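Local coordinates for phosphoribosyl-glycinamide (GAR) synthetase (Cryptococcus neoformans var. grubii serotype A, PDB 7LVO), which catalyses, as the N-terminal half of a bifunctional purine-biosynthesis enzyme, the ATP-dependent joining of 5-phosphoribosylamine and glycine to give glycinamide ribonucleotide, at residues A245-A257 with A360-Y373. Sequence-based numbering, arbitrary orientation.
Sequences AFSDGYTIVPMPA and ACVERRLDSIKLGY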
loop_
_atom_site.group_PDB
_atom_site.type_symbol
_atom_site.label_atom_id
_atom_site.label_comp_id
_atom_site.label_asym_id
_atom_site.label_seq_id
_atom_site.Cartn_x
_atom_site.Cartn_y
_atom_site.Cartn_z
ATOM N N ALA A 245 10.005 -0.485 2.078
ATOM C CA ALA A 245 11.321 -1.110 2.010
ATOM C C ALA A 245 11.222 -2.461 1.319
ATOM O O ALA A 245 10.341 -3.261 1.638
ATOM C CB ALA A 245 11.915 -1.281 3.415
ATOM N N PHE A 246 12.131 -2.708 0.378
ATOM C CA PHE A 246 12.247 -4.018 -0.248
ATOM C C PHE A 246 12.954 -4.980 0.693
ATOM O O PHE A 246 13.898 -4.601 1.390
ATOM C CB PHE A 246 13.022 -3.920 -1.563
ATOM C CG PHE A 246 12.371 -3.043 -2.591
ATOM C CD1 PHE A 246 11.426 -3.550 -3.460
ATOM C CD2 PHE A 246 12.714 -1.697 -2.690
ATOM C CE1 PHE A 246 10.826 -2.736 -4.412
ATOM C CE2 PHE A 246 12.119 -0.882 -3.627
ATOM C CZ PHE A 246 11.175 -1.405 -4.500
ATOM N N SER A 247 12.512 -6.239 0.691
ATOM C CA SER A 247 13.065 -7.248 1.584
ATOM C C SER A 247 13.185 -8.578 0.867
ATOM O O SER A 247 12.268 -8.988 0.145
ATOM C CB SER A 247 12.194 -7.426 2.834
ATOM O OG SER A 247 12.642 -8.507 3.619
ATOM N N ASP A 248 14.317 -9.250 1.071
ATOM C CA ASP A 248 14.513 -10.608 0.577
ATOM C C ASP A 248 14.619 -11.624 1.711
ATOM O O ASP A 248 15.092 -12.746 1.494
ATOM C CB ASP A 248 15.743 -10.670 -0.327
ATOM C CG ASP A 248 17.055 -10.624 0.445
ATOM O OD1 ASP A 248 17.047 -10.463 1.691
ATOM O OD2 ASP A 248 18.113 -10.754 -0.208
ATOM N N GLY A 249 14.181 -11.251 2.918
ATOM C CA GLY A 249 14.253 -12.088 4.085
ATOM C C GLY A 249 15.464 -11.818 4.958
ATOM O O GLY A 249 15.421 -12.076 6.165
ATOM N N TYR A 250 16.548 -11.337 4.359
ATOM C CA TYR A 250 17.743 -10.921 5.084
ATOM C C TYR A 250 18.039 -9.447 4.850
ATOM O O TYR A 250 18.099 -8.669 5.809
ATOM C CB TYR A 250 18.953 -11.770 4.661
ATOM C CG TYR A 250 19.162 -13.036 5.462
ATOM C CD1 TYR A 250 19.754 -12.996 6.711
ATOM C CD2 TYR A 250 18.786 -14.280 4.948
ATOM C CE1 TYR A 250 19.957 -14.158 7.451
ATOM C CE2 TYR A 250 18.981 -15.440 5.669
ATOM C CZ TYR A 250 19.573 -15.377 6.918
ATOM O OH TYR A 250 19.771 -16.524 7.635
ATOM N N THR A 251 18.219 -9.046 3.598
ATOM C CA THR A 251 18.484 -7.664 3.252
ATOM C C THR A 251 17.177 -6.888 3.142
ATOM O O THR A 251 16.174 -7.399 2.634
ATOM C CB THR A 251 19.247 -7.594 1.929
ATOM O OG1 THR A 251 20.479 -8.321 2.049
ATOM C CG2 THR A 251 19.528 -6.145 1.543
ATOM N N ILE A 252 17.187 -5.653 3.638
ATOM C CA ILE A 252 16.040 -4.754 3.527
ATOM C C ILE A 252 16.550 -3.392 3.078
ATOM O O ILE A 252 17.445 -2.821 3.714
ATOM C CB ILE A 252 15.262 -4.649 4.850
ATOM C CG1 ILE A 252 14.085 -3.682 4.685
ATOM C CG2 ILE A 252 16.174 -4.220 5.985
ATOM C CD1 ILE A 252 13.041 -3.788 5.781
ATOM N N VAL A 253 15.992 -2.883 1.981
ATOM C CA VAL A 253 16.417 -1.615 1.393
ATOM C C VAL A 253 15.252 -0.633 1.425
ATOM O O VAL A 253 14.287 -0.796 0.668
ATOM C CB VAL A 253 16.925 -1.810 -0.044
ATOM C CG1 VAL A 253 17.326 -0.480 -0.661
ATOM C CG2 VAL A 253 18.105 -2.792 -0.072
ATOM N N PRO A 254 15.291 0.389 2.271
ATOM C CA PRO A 254 14.164 1.330 2.324
ATOM C C PRO A 254 14.140 2.269 1.132
ATOM O O PRO A 254 15.170 2.590 0.537
ATOM C CB PRO A 254 14.398 2.110 3.631
ATOM C CG PRO A 254 15.455 1.348 4.386
ATOM C CD PRO A 254 16.279 0.643 3.338
ATOM N N MET A 255 12.939 2.704 0.781
ATOM C CA MET A 255 12.751 3.814 -0.140
ATOM C C MET A 255 12.632 5.107 0.650
ATOM O O MET A 255 12.442 5.092 1.870
ATOM C CB MET A 255 11.500 3.591 -0.980
ATOM C CG MET A 255 11.429 2.239 -1.678
ATOM S SD MET A 255 10.007 2.144 -2.792
ATOM C CE MET A 255 10.646 2.970 -4.232
ATOM N N PRO A 256 12.749 6.257 -0.015
ATOM C CA PRO A 256 12.557 7.532 0.689
ATOM C C PRO A 256 11.219 7.558 1.413
ATOM O O PRO A 256 10.187 7.159 0.866
ATOM C CB PRO A 256 12.619 8.573 -0.435
ATOM C CG PRO A 256 13.457 7.924 -1.497
ATOM C CD PRO A 256 13.122 6.451 -1.433
ATOM N N ALA A 257 11.245 8.030 2.656
ATOM C CA ALA A 257 10.034 8.093 3.459
ATOM C C ALA A 257 8.994 8.974 2.780
ATOM O O ALA A 257 9.315 9.967 2.127
ATOM C CB ALA A 257 10.344 8.631 4.858
ATOM N N ALA A 360 15.424 -9.900 -7.537
ATOM C CA ALA A 360 16.455 -10.035 -6.512
ATOM C C ALA A 360 15.842 -10.328 -5.148
ATOM O O ALA A 360 16.475 -10.977 -4.308
ATOM C CB ALA A 360 17.309 -8.768 -6.455
ATOM N N CYS A 361 14.620 -9.847 -4.904
ATOM C CA CYS A 361 13.960 -10.123 -3.634
ATOM C C CYS A 361 13.519 -11.582 -3.549
ATOM O O CYS A 361 13.781 -12.265 -2.551
ATOM C CB CYS A 361 12.766 -9.183 -3.457
ATOM S SG CYS A 361 13.228 -7.481 -3.079
ATOM N N VAL A 362 12.836 -12.079 -4.584
ATOM C CA VAL A 362 12.366 -13.454 -4.532
ATOM C C VAL A 362 13.517 -14.446 -4.685
ATOM O O VAL A 362 13.383 -15.604 -4.280
ATOM C CB VAL A 362 11.289 -13.721 -5.595
ATOM C CG1 VAL A 362 10.149 -12.732 -5.436
ATOM C CG2 VAL A 362 11.879 -13.662 -7.002
ATOM N N GLU A 363 14.640 -14.020 -5.262
ATOM C CA GLU A 363 15.808 -14.874 -5.452
ATOM C C GLU A 363 16.834 -14.725 -4.336
ATOM O O GLU A 363 17.853 -15.418 -4.350
ATOM C CB GLU A 363 16.451 -14.577 -6.808
ATOM C CG GLU A 363 15.551 -14.931 -7.985
ATOM C CD GLU A 363 16.156 -14.581 -9.324
ATOM O OE1 GLU A 363 17.300 -14.089 -9.358
ATOM O OE2 GLU A 363 15.481 -14.806 -10.354
ATOM N N ARG A 364 16.587 -13.842 -3.372
ATOM C CA ARG A 364 17.400 -13.736 -2.162
ATOM C C ARG A 364 18.801 -13.214 -2.485
ATOM O O ARG A 364 19.809 -13.775 -2.055
ATOM C CB ARG A 364 17.470 -15.081 -1.430
ATOM C CG ARG A 364 16.145 -15.861 -1.413
ATOM C CD ARG A 364 14.940 -14.980 -1.043
ATOM N NE ARG A 364 13.682 -15.691 -1.258
ATOM C CZ ARG A 364 13.042 -16.395 -0.337
ATOM N NH1 ARG A 364 13.487 -16.472 0.904
ATOM N NH2 ARG A 364 11.915 -17.022 -0.667
ATOM N N ARG A 365 18.854 -12.117 -3.238
ATOM C CA ARG A 365 20.113 -11.466 -3.578
ATOM C C ARG A 365 19.954 -9.942 -3.636
ATOM O O ARG A 365 20.628 -9.259 -4.419
ATOM C CB ARG A 365 20.660 -11.995 -4.897
ATOM C CG ARG A 365 19.581 -12.308 -5.927
ATOM C CD ARG A 365 20.167 -12.848 -7.229
ATOM N NE ARG A 365 20.552 -11.778 -8.139
ATOM C CZ ARG A 365 19.734 -11.212 -9.018
ATOM N NH1 ARG A 365 18.474 -11.595 -9.138
ATOM N NH2 ARG A 365 20.196 -10.244 -9.802
ATOM N N LEU A 366 19.072 -9.392 -2.798
ATOM C CA LEU A 366 18.804 -7.957 -2.837
ATOM C C LEU A 366 20.050 -7.126 -2.556
ATOM O O LEU A 366 20.161 -5.997 -3.041
ATOM C CB LEU A 366 17.707 -7.609 -1.838
ATOM C CG LEU A 366 17.374 -6.118 -1.675
ATOM C CD1 LEU A 366 16.945 -5.503 -2.985
ATOM C CD2 LEU A 366 16.296 -5.956 -0.611
ATOM N N ASP A 367 21.003 -7.662 -1.795
ATOM C CA ASP A 367 22.212 -6.915 -1.474
ATOM C C ASP A 367 23.219 -6.889 -2.612
ATOM O O ASP A 367 24.288 -6.293 -2.453
ATOM C CB ASP A 367 22.874 -7.498 -0.220
ATOM C CG ASP A 367 23.537 -8.850 -0.473
ATOM O OD1 ASP A 367 23.017 -9.633 -1.290
ATOM O OD2 ASP A 367 24.571 -9.123 0.153
ATOM N N SER A 368 22.912 -7.508 -3.752
ATOM C CA SER A 368 23.864 -7.626 -4.855
ATOM C C SER A 368 23.314 -7.040 -6.150
ATOM O O SER A 368 23.616 -7.535 -7.237
ATOM C CB SER A 368 24.269 -9.088 -5.068
ATOM O OG SER A 368 24.901 -9.612 -3.923
ATOM N N ILE A 369 22.506 -5.983 -6.053
ATOM C CA ILE A 369 21.910 -5.344 -7.219
ATOM C C ILE A 369 21.945 -3.833 -7.036
ATOM O O ILE A 369 22.047 -3.319 -5.919
ATOM C CB ILE A 369 20.457 -5.806 -7.463
ATOM C CG1 ILE A 369 19.593 -5.474 -6.248
ATOM C CG2 ILE A 369 20.422 -7.297 -7.778
ATOM C CD1 ILE A 369 18.122 -5.719 -6.465
ATOM N N LYS A 370 21.856 -3.124 -8.157
ATOM C CA LYS A 370 21.809 -1.671 -8.130
ATOM C C LYS A 370 20.403 -1.192 -7.800
ATOM O O LYS A 370 19.413 -1.715 -8.320
ATOM C CB LYS A 370 22.259 -1.093 -9.472
ATOM C CG LYS A 370 23.711 -1.377 -9.811
ATOM C CD LYS A 370 24.141 -0.636 -11.066
ATOM C CE LYS A 370 25.609 -0.902 -11.382
ATOM N NZ LYS A 370 26.056 -0.140 -12.592
ATOM N N LEU A 371 20.318 -0.195 -6.918
ATOM C CA LEU A 371 19.025 0.348 -6.503
ATOM C C LEU A 371 19.296 1.717 -5.881
ATOM O O LEU A 371 19.768 1.797 -4.742
ATOM C CB LEU A 371 18.324 -0.584 -5.531
ATOM C CG LEU A 371 16.832 -0.359 -5.293
ATOM C CD1 LEU A 371 16.259 -1.498 -4.440
ATOM C CD2 LEU A 371 16.560 0.979 -4.639
ATOM N N GLY A 372 19.001 2.778 -6.637
ATOM C CA GLY A 372 19.206 4.129 -6.166
ATOM C C GLY A 372 17.974 4.984 -6.404
ATOM O O GLY A 372 17.018 4.569 -7.066
ATOM N N TYR A 373 18.018 6.195 -5.851
ATOM C CA TYR A 373 16.919 7.147 -5.959
ATOM C C TYR A 373 17.452 8.498 -6.409
ATOM O O TYR A 373 18.483 8.967 -5.913
ATOM C CB TYR A 373 16.181 7.284 -4.622
ATOM C CG TYR A 373 15.781 5.957 -4.018
ATOM C CD1 TYR A 373 14.723 5.222 -4.541
ATOM C CD2 TYR A 373 16.458 5.441 -2.925
ATOM C CE1 TYR A 373 14.360 4.007 -3.993
ATOM C CE2 TYR A 373 16.102 4.229 -2.373
ATOM C CZ TYR A 373 15.057 3.516 -2.912
ATOM O OH TYR A 373 14.701 2.313 -2.352
#
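D248, at the turn of a β-hairpin, ties that turn to the chain leaving helix 354-362. Its OD2 accepts a hydrogen bond from the backbone N of L366 at 3.1 Å, on the anti side and out of the carboxylate plane, with an N-H...O angle of 156°. OD1 accepts two more, from the backbone N of Y250, nearly end-on in an Asx turn, and from that of T251, on the syn side and tilted to the opposite face of the carboxylate plane. With chi1 at 75°, CG lies between the backbone N and the carbonyl carbon, which turns the carboxylate back over its own loop, where three hydrogen bonds hold it. R364, with positive phi, closes the helix in a Schellman motif, and its CD packs against D248 O.

L366 extends its CG anti to the backbone N (chi1 176°), which carries CD2 onto the hairpin, 3.7 Å from V253 CG2 and 4.0 Å from F246 CB; T251 CG2 flanks the same leucine. L371 CD1 reaches both V253 CG1 and F246 CD2, the latter at 4.0 Å, while C361 SG lies obliquely to the F246 ring. Farther along, P256 CD sits over the centre of the Y373 ring, 3.5 Å from its centroid, a CH-pi contact. Y373 OH comes within 2.9 Å of P254 O and lies near the plane of the F246 ring, at its edge. M255 crosses the tyrosine at about a right angle, its CG beside Y373 OH and its CE near CE1.

The contact joins the hairpin of strands 240-248 and 252-254, at one border of an antiparallel sheet in the ATP-grasp domain, to the end of helix 354-362 and the loop that follows; V357 and L358 of that helix also pack on F246, and helix 287-307 meets S247 and I252.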